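Local coordinates for protein N-acylethanolamine-hydrolyzing acid amidase beta-subunit (Caenorhabditis elegans, PDB 6DY3) that probably degrades bioactive fatty acid amides such as N-palmitoylethanolamine to ethanolamine and free fatty acids, as the beta subunit of an autocatalytically cleaved alpha-beta heterodimer, at residues 106-110 against 132-137; 95-99 against 113-119; 177-182 against 198-204. One frame throughout, in Å; residues are numbered along the deposited sequence.

Contact 1. Residues 106-110 against 132-137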
ATOM      1  N   TYR B 106       8.075 -15.514   3.457  1.00 48.94           N
ATOM      2  CA  TYR B 106       7.050 -15.359   2.431  1.00 45.33           C
ATOM      3  C   TYR B 106       5.860 -16.265   2.714  1.00 48.30           C
ATOM      4  O   TYR B 106       4.705 -15.827   2.675  1.00 51.16           O
ATOM      5  CB  TYR B 106       7.647 -15.665   1.055  1.00 41.84           C
ATOM      6  CG  TYR B 106       6.633 -15.846  -0.057  1.00 43.85           C
ATOM      7  CD1 TYR B 106       6.279 -14.782  -0.882  1.00 43.04           C
ATOM      8  CD2 TYR B 106       6.041 -17.078  -0.294  1.00 44.26           C
ATOM      9  CE1 TYR B 106       5.358 -14.942  -1.901  1.00 41.41           C
ATOM     10  CE2 TYR B 106       5.115 -17.248  -1.312  1.00 41.10           C
ATOM     11  CZ  TYR B 106       4.778 -16.179  -2.113  1.00 41.30           C
ATOM     12  OH  TYR B 106       3.859 -16.344  -3.133  1.00 39.82           O
ATOM     13  N   THR B 107       6.126 -17.537   3.004  1.00 50.14           N
ATOM     14  CA  THR B 107       5.039 -18.481   3.238  1.00 53.58           C
ATOM     15  C   THR B 107       4.203 -18.074   4.445  1.00 51.91           C
ATOM     16  O   THR B 107       2.978 -18.238   4.445  1.00 47.98           O
ATOM     17  CB  THR B 107       5.602 -19.889   3.426  1.00 57.97           C
ATOM     18  OG1 THR B 107       6.464 -20.204   2.327  1.00 59.01           O
ATOM     19  CG2 THR B 107       4.473 -20.912   3.492  1.00 58.11           C
ATOM     20  N   GLU B 108       4.849 -17.561   5.494  1.00 55.72           N
ATOM     21  CA  GLU B 108       4.105 -17.120   6.668  1.00 59.18           C
ATOM     22  C   GLU B 108       3.237 -15.911   6.345  1.00 57.19           C
ATOM     23  O   GLU B 108       2.088 -15.824   6.795  1.00 55.80           O
ATOM     24  CB  GLU B 108       5.067 -16.798   7.811  1.00 62.27           C
ATOM     25  CG  GLU B 108       5.643 -18.021   8.497  1.00 67.01           C
ATOM     26  CD  GLU B 108       6.730 -17.679   9.501  1.00 69.59           C
ATOM     27  OE1 GLU B 108       7.541 -16.768   9.231  1.00 67.54           O
ATOM     28  OE2 GLU B 108       6.763 -18.316  10.573  1.00 73.57           O
ATOM     29  N   ALA B 109       3.766 -14.974   5.558  1.00 55.95           N
ATOM     30  CA  ALA B 109       3.000 -13.782   5.215  1.00 52.60           C
ATOM     31  C   ALA B 109       1.808 -14.125   4.330  1.00 49.03           C
ATOM     32  O   ALA B 109       0.715 -13.577   4.516  1.00 50.61           O
ATOM     33  CB  ALA B 109       3.906 -12.761   4.526  1.00 50.57           C
ATOM     34  N   VAL B 110       1.994 -15.028   3.362  1.00 42.53           N
ATOM     35  CA  VAL B 110       0.901 -15.385   2.463  1.00 41.61           C
ATOM     36  C   VAL B 110      -0.248 -16.022   3.235  1.00 48.04           C
ATOM     37  O   VAL B 110      -1.424 -15.745   2.968  1.00 47.81           O
ATOM     38  CB  VAL B 110       1.414 -16.314   1.345  1.00 39.99           C
ATOM     39  CG1 VAL B 110       0.257 -16.827   0.488  1.00 38.87           C
ATOM     40  CG2 VAL B 110       2.426 -15.587   0.473  1.00 39.84           C
ATOM     41  N   ASN B 132       8.572 -19.542  -7.805  1.00 53.06           N
ATOM     42  CA  ASN B 132       7.130 -19.322  -7.880  1.00 49.77           C
ATOM     43  C   ASN B 132       6.595 -18.596  -6.656  1.00 48.28           C
ATOM     44  O   ASN B 132       5.386 -18.605  -6.406  1.00 52.61           O
ATOM     45  CB  ASN B 132       6.377 -20.643  -8.081  1.00 50.13           C
ATOM     46  CG  ASN B 132       6.427 -21.130  -9.521  1.00 51.92           C
ATOM     47  OD1 ASN B 132       6.443 -20.335 -10.462  1.00 48.87           O
ATOM     48  ND2 ASN B 132       6.455 -22.443  -9.698  1.00 54.91           N
ATOM     49  N   GLU B 133       7.473 -17.956  -5.882  1.00 44.74           N
ATOM     50  CA  GLU B 133       7.048 -17.201  -4.704  1.00 43.99           C
ATOM     51  C   GLU B 133       6.599 -15.810  -5.153  1.00 43.74           C
ATOM     52  O   GLU B 133       7.261 -14.793  -4.939  1.00 42.73           O
ATOM     53  CB  GLU B 133       8.157 -17.138  -3.665  1.00 44.51           C
ATOM     54  CG  GLU B 133       8.323 -18.435  -2.888  1.00 48.73           C
ATOM     55  CD  GLU B 133       9.104 -18.267  -1.593  1.00 49.15           C
ATOM     56  OE1 GLU B 133       9.851 -17.274  -1.463  1.00 47.80           O
ATOM     57  OE2 GLU B 133       8.989 -19.146  -0.711  1.00 49.67           O
ATOM     58  N   GLY B 134       5.454 -15.797  -5.830  1.00 44.70           N
ATOM     59  CA  GLY B 134       4.778 -14.579  -6.223  1.00 41.32           C
ATOM     60  C   GLY B 134       3.298 -14.860  -6.378  1.00 39.81           C
ATOM     61  O   GLY B 134       2.917 -15.751  -7.142  1.00 42.79           O
ATOM     62  N   VAL B 135       2.450 -14.132  -5.655  1.00 35.15           N
ATOM     63  CA  VAL B 135       1.031 -14.453  -5.601  1.00 34.30           C
ATOM     64  C   VAL B 135       0.206 -13.174  -5.558  1.00 32.65           C
ATOM     65  O   VAL B 135       0.617 -12.160  -4.987  1.00 32.56           O
ATOM     66  CB  VAL B 135       0.698 -15.336  -4.378  1.00 36.96           C
ATOM     67  CG1 VAL B 135       0.952 -14.576  -3.072  1.00 33.75           C
ATOM     68  CG2 VAL B 135      -0.741 -15.822  -4.449  1.00 40.65           C
ATOM     69  N   VAL B 136      -0.967 -13.232  -6.178  1.00 31.58           N
ATOM     70  CA  VAL B 136      -2.013 -12.237  -5.987  1.00 30.02           C
ATOM     71  C   VAL B 136      -3.054 -12.858  -5.075  1.00 31.84           C
ATOM     72  O   VAL B 136      -3.592 -13.928  -5.380  1.00 33.17           O
ATOM     73  CB  VAL B 136      -2.637 -11.798  -7.321  1.00 29.46           C
ATOM     74  CG1 VAL B 136      -3.868 -10.943  -7.082  1.00 29.00           C
ATOM     75  CG2 VAL B 136      -1.626 -11.028  -8.150  1.00 28.57           C
ATOM     76  N   ILE B 137      -3.311 -12.215  -3.940  1.00 33.53           N
ATOM     77  CA  ILE B 137      -4.333 -12.660  -3.000  1.00 35.47           C
ATOM     78  C   ILE B 137      -5.563 -11.786  -3.196  1.00 36.52           C
ATOM     79  O   ILE B 137      -5.502 -10.562  -3.026  1.00 36.61           O
ATOM     80  CB  ILE B 137      -3.832 -12.596  -1.550  1.00 34.64           C
ATOM     81  CG1 ILE B 137      -2.605 -13.495  -1.378  1.00 38.88           C
ATOM     82  CG2 ILE B 137      -4.954 -12.981  -0.578  1.00 36.09           C
ATOM     83  CD1 ILE B 137      -1.921 -13.366  -0.033  1.00 39.11           C
TER
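Tyr-106 lays its ring along the side chain of Glu-133. CG of Tyr-106 stands anti to the backbone N (chi1 167°), which carries the ring off the helix and across to the other segment. Glu-133 CB sits over the middle of the ring, 3.7 Å from the Tyr-106 centroid, as a CH-pi contact. The two side chains run in opposite directions. The Glu-133 carboxylate therefore stacks near the inner end of the ring, its CD 3.5 Å from Tyr-106 CD2 and its plane 21° from that of the ring. Two backbone N-H groups, of Ile-129 and Lys-130, grip Glu-133 OE1 and limit the rotation of the carboxylate. The phenol end of Tyr-106 reaches the inverse gamma turn centred on Glu-133. Tyr-106 OH is 3.2 Å from Gly-134 N, but the angle is too poor for a hydrogen bond. This is helix-on-sheet packing in the alpha-beta-beta-alpha fold of N-terminal nucleophile hydrolases: the axes of helix 106-110 and strand 134-137 are only 8° from parallel. Thr-107 lies at the margin, with OG1 4.1 Å from Glu-133 OE2. One turn on, Val-110 CG2 meets Val-135 CG1 tip to tip at 4.0 Å. The same Val-110 methyl covers the rim of the Tyr-106 ring, on the face opposite Glu-133. Val-110 CG1 instead crosses to Ile-137 CD1, 4.1 Å away.

Contact 2. Residues 95-99 against 113-119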
ATOM      1  N   PHE B  95      -3.093  -3.919   9.632  1.00 34.48           N
ATOM      2  CA  PHE B  95      -2.973  -5.360   9.472  1.00 36.47           C
ATOM      3  C   PHE B  95      -1.742  -5.701   8.644  1.00 38.03           C
ATOM      4  O   PHE B  95      -0.981  -6.609   8.995  1.00 36.98           O
ATOM      5  CB  PHE B  95      -4.240  -5.920   8.823  1.00 36.14           C
ATOM      6  CG  PHE B  95      -4.263  -7.421   8.722  1.00 33.47           C
ATOM      7  CD1 PHE B  95      -4.887  -8.171   9.697  1.00 35.47           C
ATOM      8  CD2 PHE B  95      -3.669  -8.076   7.664  1.00 33.30           C
ATOM      9  CE1 PHE B  95      -4.916  -9.544   9.619  1.00 39.82           C
ATOM     10  CE2 PHE B  95      -3.693  -9.447   7.583  1.00 36.24           C
ATOM     11  CZ  PHE B  95      -4.316 -10.184   8.562  1.00 39.23           C
ATOM     12  N   ILE B  96      -1.526  -4.966   7.547  1.00 43.01           N
ATOM     13  CA  ILE B  96      -0.349  -5.186   6.705  1.00 44.19           C
ATOM     14  C   ILE B  96       0.926  -4.964   7.510  1.00 43.65           C
ATOM     15  O   ILE B  96       1.862  -5.770   7.461  1.00 43.36           O
ATOM     16  CB  ILE B  96      -0.387  -4.271   5.465  1.00 40.51           C
ATOM     17  CG1 ILE B  96      -1.707  -4.433   4.689  1.00 42.57           C
ATOM     18  CG2 ILE B  96       0.817  -4.542   4.560  1.00 37.25           C
ATOM     19  CD1 ILE B  96      -1.912  -5.804   4.077  1.00 45.32           C
ATOM     20  N   ARG B  97       0.991  -3.851   8.245  1.00 40.62           N
ATOM     21  CA  ARG B  97       2.187  -3.560   9.028  1.00 39.89           C
ATOM     22  C   ARG B  97       2.426  -4.639  10.072  1.00 42.62           C
ATOM     23  O   ARG B  97       3.570  -5.024  10.327  1.00 46.71           O
ATOM     24  CB  ARG B  97       2.061  -2.189   9.689  1.00 38.72           C
ATOM     25  CG  ARG B  97       3.239  -1.817  10.566  1.00 38.34           C
ATOM     26  CD  ARG B  97       3.047  -0.448  11.182  1.00 40.88           C
ATOM     27  NE  ARG B  97       3.993  -0.191  12.264  1.00 45.04           N
ATOM     28  CZ  ARG B  97       3.979   0.900  13.026  1.00 46.59           C
ATOM     29  NH1 ARG B  97       3.063   1.842  12.826  1.00 43.20           N
ATOM     30  NH2 ARG B  97       4.881   1.048  13.993  1.00 46.58           N
ATOM     31  N   ASP B  98       1.353  -5.139  10.686  1.00 43.80           N
ATOM     32  CA  ASP B  98       1.495  -6.191  11.685  1.00 44.13           C
ATOM     33  C   ASP B  98       2.058  -7.462  11.067  1.00 41.96           C
ATOM     34  O   ASP B  98       2.827  -8.186  11.708  1.00 46.78           O
ATOM     35  CB  ASP B  98       0.143  -6.463  12.343  1.00 48.22           C
ATOM     36  CG  ASP B  98       0.220  -7.525  13.419  1.00 53.47           C
ATOM     37  OD1 ASP B  98       0.654  -7.203  14.546  1.00 57.85           O
ATOM     38  OD2 ASP B  98      -0.163  -8.682  13.138  1.00 52.41           O
ATOM     39  N   VAL B  99       1.675  -7.762   9.826  1.00 37.76           N
ATOM     40  CA  VAL B  99       2.232  -8.930   9.151  1.00 39.05           C
ATOM     41  C   VAL B  99       3.717  -8.727   8.879  1.00 40.15           C
ATOM     42  O   VAL B  99       4.529  -9.642   9.076  1.00 41.93           O
ATOM     43  CB  VAL B  99       1.450  -9.222   7.856  1.00 38.52           C
ATOM     44  CG1 VAL B  99       2.130 -10.327   7.040  1.00 37.91           C
ATOM     45  CG2 VAL B  99       0.020  -9.611   8.178  1.00 36.66           C
ATOM     46  N   PHE B 113      -2.244 -13.350   5.204  1.00 43.43           N
ATOM     47  CA  PHE B 113      -3.115 -12.589   4.318  1.00 41.14           C
ATOM     48  C   PHE B 113      -4.275 -13.419   3.780  1.00 41.19           C
ATOM     49  O   PHE B 113      -5.221 -12.841   3.235  1.00 42.30           O
ATOM     50  CB  PHE B 113      -2.310 -12.022   3.137  1.00 39.12           C
ATOM     51  CG  PHE B 113      -1.301 -10.961   3.522  1.00 37.38           C
ATOM     52  CD1 PHE B 113      -1.627  -9.952   4.411  1.00 35.76           C
ATOM     53  CD2 PHE B 113      -0.023 -10.979   2.986  1.00 39.07           C
ATOM     54  CE1 PHE B 113      -0.705  -8.984   4.757  1.00 33.97           C
ATOM     55  CE2 PHE B 113       0.904 -10.012   3.333  1.00 37.58           C
ATOM     56  CZ  PHE B 113       0.557  -9.014   4.218  1.00 35.42           C
ATOM     57  N   SER B 114      -4.222 -14.745   3.901  1.00 43.47           N
ATOM     58  CA  SER B 114      -5.247 -15.631   3.360  1.00 43.78           C
ATOM     59  C   SER B 114      -6.251 -16.117   4.399  1.00 48.36           C
ATOM     60  O   SER B 114      -7.151 -16.886   4.050  1.00 43.22           O
ATOM     61  CB  SER B 114      -4.591 -16.846   2.701  1.00 43.88           C
ATOM     62  OG  SER B 114      -3.654 -16.439   1.725  1.00 47.73           O
ATOM     63  N   ARG B 115      -6.120 -15.709   5.658  1.00 63.46           N
ATOM     64  CA  ARG B 115      -7.014 -16.215   6.690  1.00 71.66           C
ATOM     65  C   ARG B 115      -8.455 -15.817   6.397  1.00 70.96           C
ATOM     66  O   ARG B 115      -8.732 -14.705   5.941  1.00 73.14           O
ATOM     67  CB  ARG B 115      -6.595 -15.692   8.063  1.00 74.93           C
ATOM     68  CG  ARG B 115      -5.384 -16.390   8.651  1.00 78.13           C
ATOM     69  CD  ARG B 115      -5.252 -16.083  10.140  1.00 83.05           C
ATOM     70  NE  ARG B 115      -4.980 -14.663  10.389  1.00 82.84           N
ATOM     71  CZ  ARG B 115      -3.791 -14.160  10.728  1.00 83.43           C
ATOM     72  NH1 ARG B 115      -2.728 -14.948  10.884  1.00 84.81           N
ATOM     73  NH2 ARG B 115      -3.664 -12.852  10.924  1.00 81.44           N
ATOM     74  N   THR B 116      -9.378 -16.738   6.666  1.00 66.39           N
ATOM     75  CA  THR B 116     -10.802 -16.486   6.469  1.00 60.88           C
ATOM     76  C   THR B 116     -11.299 -15.630   7.623  1.00 57.85           C
ATOM     77  O   THR B 116     -11.571 -16.131   8.715  1.00 63.17           O
ATOM     78  CB  THR B 116     -11.587 -17.791   6.388  1.00 63.06           C
ATOM     79  OG1 THR B 116     -11.122 -18.569   5.281  1.00 64.75           O
ATOM     80  CG2 THR B 116     -13.073 -17.504   6.205  1.00 64.13           C
ATOM     81  N   HIS B 117     -11.403 -14.328   7.383  1.00 49.72           N
ATOM     82  CA  HIS B 117     -11.973 -13.407   8.353  1.00 47.51           C
ATOM     83  C   HIS B 117     -12.364 -12.141   7.611  1.00 42.60           C
ATOM     84  O   HIS B 117     -11.960 -11.928   6.467  1.00 40.22           O
ATOM     85  CB  HIS B 117     -10.993 -13.111   9.497  1.00 47.82           C
ATOM     86  CG  HIS B 117      -9.616 -12.745   9.039  1.00 46.35           C
ATOM     87  ND1 HIS B 117      -9.379 -11.844   8.024  1.00 44.99           N
ATOM     88  CD2 HIS B 117      -8.400 -13.169   9.455  1.00 48.60           C
ATOM     89  CE1 HIS B 117      -8.077 -11.723   7.838  1.00 44.77           C
ATOM     90  NE2 HIS B 117      -7.460 -12.518   8.693  1.00 47.71           N
ATOM     91  N   LEU B 118     -13.170 -11.313   8.268  1.00 38.54           N
ATOM     92  CA  LEU B 118     -13.591 -10.057   7.659  1.00 35.56           C
ATOM     93  C   LEU B 118     -12.374  -9.245   7.239  1.00 37.58           C
ATOM     94  O   LEU B 118     -11.495  -8.947   8.054  1.00 33.07           O
ATOM     95  CB  LEU B 118     -14.465  -9.253   8.624  1.00 35.39           C
ATOM     96  CG  LEU B 118     -15.943  -9.644   8.719  1.00 39.62           C
ATOM     97  CD1 LEU B 118     -16.626  -8.799   9.773  1.00 42.63           C
ATOM     98  CD2 LEU B 118     -16.665  -9.502   7.382  1.00 40.79           C
ATOM     99  N   PHE B 119     -12.321  -8.894   5.959  1.00 46.44           N
ATOM    100  CA  PHE B 119     -11.247  -8.060   5.449  1.00 44.13           C
ATOM    101  C   PHE B 119     -11.774  -7.271   4.263  1.00 43.63           C
ATOM    102  O   PHE B 119     -12.541  -7.795   3.449  1.00 44.59           O
ATOM    103  CB  PHE B 119     -10.030  -8.889   5.043  1.00 42.38           C
ATOM    104  CG  PHE B 119      -8.770  -8.093   4.955  1.00 41.18           C
ATOM    105  CD1 PHE B 119      -8.013  -7.850   6.090  1.00 42.82           C
ATOM    106  CD2 PHE B 119      -8.346  -7.575   3.741  1.00 41.83           C
ATOM    107  CE1 PHE B 119      -6.849  -7.106   6.014  1.00 44.58           C
ATOM    108  CE2 PHE B 119      -7.181  -6.827   3.651  1.00 39.91           C
ATOM    109  CZ  PHE B 119      -6.431  -6.591   4.785  1.00 42.69           C
TER
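Phe-95 and Phe-119 form an edge-to-face (T-shaped) pair. The edge of Phe-119 points at a face of Phe-95, with centroids 5.2 Å apart and planes at 66°. CE1 of Phe-119 does the touching, 3.7 Å from Phe-95 CD2. His-117 meets the outer end of the Phe-95 ring from the opposite direction; its NE2 is 3.9 Å from Phe-95 CZ, and the ring planes are oblique. Phe-113 comes in at the edge of Phe-95, where its CD1 lies near the ring plane, 3.8 Å from Phe-95 CE2. The aliphatic contacts all fall on Phe-113. With CG anti to its carbonyl carbon (chi1 -67°), Phe-113 sends the far end of its ring to Ile-96 and Val-99 of the helix. There Phe-113 CE1 touches Ile-96 CD1 at 3.5 Å, while Phe-113 CZ is met by Val-99 CG1, also at 3.5 Å. Arg-115 also reaches the Phe-95 ring, NH2 to Phe-95 CZ at 3.6 Å, but it is poorly ordered and its place is less certain. With an alanine at Phe-95, the edge of Phe-119 would probably lose the face it points at, and His-117 its aromatic partner. Arg-139 NH1 bonds to the backbone O atoms of Phe-113 and Arg-115, tying the loop to strand 134-139. Phe-95, His-117 and Phe-119 form an aromatic cluster that joins helix 92-102 to the connection leading into strand 122-127 of the seven-stranded sheet.

Contact 3. Residues 177-182 against 198-204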
ATOM      1  N   THR B 177      -1.821  -2.707 -20.844  1.00 37.26           N
ATOM      2  CA  THR B 177      -0.530  -2.210 -21.302  1.00 39.43           C
ATOM      3  C   THR B 177       0.616  -2.902 -20.579  1.00 39.41           C
ATOM      4  O   THR B 177       1.596  -3.322 -21.205  1.00 46.07           O
ATOM      5  CB  THR B 177      -0.462  -0.697 -21.101  1.00 40.66           C
ATOM      6  OG1 THR B 177      -1.490  -0.071 -21.878  1.00 43.65           O
ATOM      7  CG2 THR B 177       0.902  -0.152 -21.510  1.00 38.91           C
ATOM      8  N   ALA B 178       0.512  -3.034 -19.255  1.00 33.43           N
ATOM      9  CA  ALA B 178       1.587  -3.660 -18.494  1.00 32.89           C
ATOM     10  C   ALA B 178       1.812  -5.099 -18.938  1.00 32.11           C
ATOM     11  O   ALA B 178       2.956  -5.565 -18.994  1.00 33.13           O
ATOM     12  CB  ALA B 178       1.275  -3.602 -16.998  1.00 35.04           C
ATOM     13  N   ILE B 179       0.737  -5.819 -19.268  1.00 36.25           N
ATOM     14  CA  ILE B 179       0.887  -7.204 -19.709  1.00 39.44           C
ATOM     15  C   ILE B 179       1.556  -7.256 -21.073  1.00 41.75           C
ATOM     16  O   ILE B 179       2.423  -8.102 -21.320  1.00 42.38           O
ATOM     17  CB  ILE B 179      -0.482  -7.910 -19.728  1.00 39.23           C
ATOM     18  CG1 ILE B 179      -1.058  -7.991 -18.311  1.00 35.21           C
ATOM     19  CG2 ILE B 179      -0.360  -9.302 -20.348  1.00 41.48           C
ATOM     20  CD1 ILE B 179      -2.524  -8.380 -18.266  1.00 36.43           C
ATOM     21  N   GLN B 180       1.164  -6.362 -21.979  1.00 49.52           N
ATOM     22  CA  GLN B 180       1.820  -6.296 -23.279  1.00 54.76           C
ATOM     23  C   GLN B 180       3.299  -5.978 -23.117  1.00 50.97           C
ATOM     24  O   GLN B 180       4.154  -6.598 -23.761  1.00 51.35           O
ATOM     25  CB  GLN B 180       1.129  -5.257 -24.164  1.00 59.68           C
ATOM     26  CG  GLN B 180      -0.207  -5.736 -24.723  1.00 68.28           C
ATOM     27  CD  GLN B 180      -0.947  -4.662 -25.512  1.00 72.45           C
ATOM     28  OE1 GLN B 180      -0.442  -3.552 -25.702  1.00 72.19           O
ATOM     29  NE2 GLN B 180      -2.156  -4.990 -25.972  1.00 71.72           N
ATOM     30  N   LYS B 181       3.621  -5.020 -22.247  1.00 44.59           N
ATOM     31  CA  LYS B 181       5.004  -4.593 -22.101  1.00 42.01           C
ATOM     32  C   LYS B 181       5.862  -5.698 -21.493  1.00 43.55           C
ATOM     33  O   LYS B 181       7.008  -5.900 -21.913  1.00 47.31           O
ATOM     34  CB  LYS B 181       5.060  -3.324 -21.250  1.00 38.51           C
ATOM     35  CG  LYS B 181       6.287  -2.456 -21.495  1.00 42.93           C
ATOM     36  CD  LYS B 181       6.279  -1.850 -22.885  1.00 45.74           C
ATOM     37  CE  LYS B 181       7.524  -1.025 -23.151  1.00 46.74           C
ATOM     38  NZ  LYS B 181       7.420  -0.339 -24.468  1.00 49.19           N
ATOM     39  N   LEU B 182       5.324  -6.435 -20.519  1.00 41.01           N
ATOM     40  CA  LEU B 182       6.069  -7.553 -19.948  1.00 41.59           C
ATOM     41  C   LEU B 182       6.354  -8.618 -21.000  1.00 44.11           C
ATOM     42  O   LEU B 182       7.441  -9.209 -21.022  1.00 47.66           O
ATOM     43  CB  LEU B 182       5.296  -8.152 -18.774  1.00 40.68           C
ATOM     44  CG  LEU B 182       5.291  -7.317 -17.495  1.00 38.49           C
ATOM     45  CD1 LEU B 182       4.111  -7.701 -16.629  1.00 40.58           C
ATOM     46  CD2 LEU B 182       6.594  -7.494 -16.727  1.00 37.59           C
ATOM     47  N   VAL B 198       8.400  -0.873 -17.568  1.00 33.36           N
ATOM     48  CA  VAL B 198       6.984  -1.235 -17.538  1.00 30.73           C
ATOM     49  C   VAL B 198       6.188  -0.193 -16.761  1.00 28.47           C
ATOM     50  O   VAL B 198       5.200   0.361 -17.259  1.00 27.40           O
ATOM     51  CB  VAL B 198       6.799  -2.639 -16.928  1.00 30.51           C
ATOM     52  CG1 VAL B 198       5.319  -2.983 -16.787  1.00 27.76           C
ATOM     53  CG2 VAL B 198       7.508  -3.690 -17.768  1.00 30.95           C
ATOM     54  N   LEU B 199       6.607   0.090 -15.525  1.00 27.83           N
ATOM     55  CA  LEU B 199       5.853   1.004 -14.672  1.00 28.66           C
ATOM     56  C   LEU B 199       5.781   2.421 -15.237  1.00 27.55           C
ATOM     57  O   LEU B 199       4.874   3.175 -14.864  1.00 26.49           O
ATOM     58  CB  LEU B 199       6.466   1.030 -13.268  1.00 27.17           C
ATOM     59  CG  LEU B 199       6.368  -0.277 -12.477  1.00 27.05           C
ATOM     60  CD1 LEU B 199       7.125  -0.173 -11.163  1.00 27.36           C
ATOM     61  CD2 LEU B 199       4.917  -0.672 -12.227  1.00 26.15           C
ATOM     62  N   SER B 200       6.698   2.795 -16.127  1.00 28.75           N
ATOM     63  CA  SER B 200       6.728   4.135 -16.703  1.00 30.17           C
ATOM     64  C   SER B 200       5.957   4.242 -18.013  1.00 31.30           C
ATOM     65  O   SER B 200       5.857   5.342 -18.563  1.00 32.43           O
ATOM     66  CB  SER B 200       8.172   4.581 -16.928  1.00 35.02           C
ATOM     67  OG  SER B 200       8.888   4.589 -15.709  1.00 37.01           O
ATOM     68  N   THR B 201       5.422   3.134 -18.529  1.00 31.02           N
ATOM     69  CA  THR B 201       4.662   3.162 -19.770  1.00 30.96           C
ATOM     70  C   THR B 201       3.279   3.754 -19.538  1.00 33.09           C
ATOM     71  O   THR B 201       2.609   3.444 -18.550  1.00 33.09           O
ATOM     72  CB  THR B 201       4.518   1.753 -20.357  1.00 29.30           C
ATOM     73  OG1 THR B 201       5.808   1.165 -20.552  1.00 31.27           O
ATOM     74  CG2 THR B 201       3.785   1.798 -21.678  1.00 29.37           C
ATOM     75  N   VAL B 202       2.862   4.622 -20.453  1.00 35.79           N
ATOM     76  CA  VAL B 202       1.529   5.194 -20.397  1.00 36.31           C
ATOM     77  C   VAL B 202       0.544   4.134 -20.895  1.00 34.77           C
ATOM     78  O   VAL B 202       0.814   3.472 -21.898  1.00 35.31           O
ATOM     79  CB  VAL B 202       1.437   6.484 -21.235  1.00 34.57           C
ATOM     80  CG1 VAL B 202       0.026   7.042 -21.215  1.00 34.70           C
ATOM     81  CG2 VAL B 202       2.417   7.515 -20.716  1.00 36.07           C
ATOM     82  N   PRO B 203      -0.600   3.961 -20.205  1.00 29.17           N
ATOM     83  CA  PRO B 203      -1.133   4.681 -19.045  1.00 27.24           C
ATOM     84  C   PRO B 203      -0.892   4.004 -17.689  1.00 28.78           C
ATOM     85  O   PRO B 203      -1.560   4.377 -16.719  1.00 28.62           O
ATOM     86  CB  PRO B 203      -2.629   4.726 -19.339  1.00 24.18           C
ATOM     87  CG  PRO B 203      -2.894   3.485 -20.166  1.00 24.27           C
ATOM     88  CD  PRO B 203      -1.561   2.944 -20.657  1.00 26.01           C
ATOM     89  N   VAL B 204       0.014   3.023 -17.618  1.00 29.73           N
ATOM     90  CA  VAL B 204       0.415   2.486 -16.315  1.00 29.79           C
ATOM     91  C   VAL B 204       0.871   3.631 -15.418  1.00 27.69           C
ATOM     92  O   VAL B 204       0.469   3.742 -14.254  1.00 24.99           O
ATOM     93  CB  VAL B 204       1.519   1.423 -16.475  1.00 29.40           C
ATOM     94  CG1 VAL B 204       1.773   0.709 -15.147  1.00 26.79           C
ATOM     95  CG2 VAL B 204       1.169   0.417 -17.562  1.00 29.86           C
TER
HETATM   96  O   HOH W   1       7.493   2.178 -22.588  1.00 30.63           O
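Thr-177 and Thr-201 both hold CG2 anti to the backbone N (chi1 -61° and -56°), which brings the two methyls together, Thr-177 CG2 to Thr-201 CG2, at 3.5 Å. The same setting turns Thr-177 OG1 back to the carbonyl O of Asp-173 in its own helix, and Thr-201 OG1 to that of Glu-197. Pro-203, after a cis peptide bond, lays its CD alongside Thr-177 OG1. The Lys-181 chain bends at chi2 (67°) and passes over Thr-201, with CG, CD and CE all close to OG1. A water spans the polar ends: it donates to Thr-201 OG1 at 2.8 Å and accepts a weak bond from Lys-181 NZ at 3.1 Å. Deeper in, contacts are apolar. Ala-178 CB touches both Val-198 CG1 and Val-204 CG2, each 4.1 Å away. The Ala-178 and Val-198 CA atoms are 6.0 Å apart, an approach consistent with the small side chain of Ala-178. Val-198 CG2 turns to Leu-182 CD2, 4.0 Å away. Ala-178, Leu-182 and Val-198 also rest on Ile-4 of strand 2-7. Helix 173-185 packs here against the last turn of helix 192-199 and the loop that follows, over the five-stranded sheet, in one helical layer of the N-terminal nucleophile hydrolase sandwich.

From the N terminus, contact 2 opens first, on helix 92-102. Contact 1 opens next, on helix 106-113, before contact 2 closes at 113-119. Contact 1 then closes at 132-137, so the two cross. They also touch: Ile-137 CD1 packs on Phe-113 CB, and Ala-109 CB on Val-99 CG1. Contact 1 sets helix 106-113 on the seven-stranded sheet; contact 2 joins helix 92-102 to the end of that helix and the loop after it. Contact 3 follows in series. It closes a loop of 15 residues, pairing helix 173-185 with the end of helix 192-199 and the residues after it, beside the five-stranded sheet. Contacts 2 and 3 lie on opposite sides of the chain's centre, in the two helical layers.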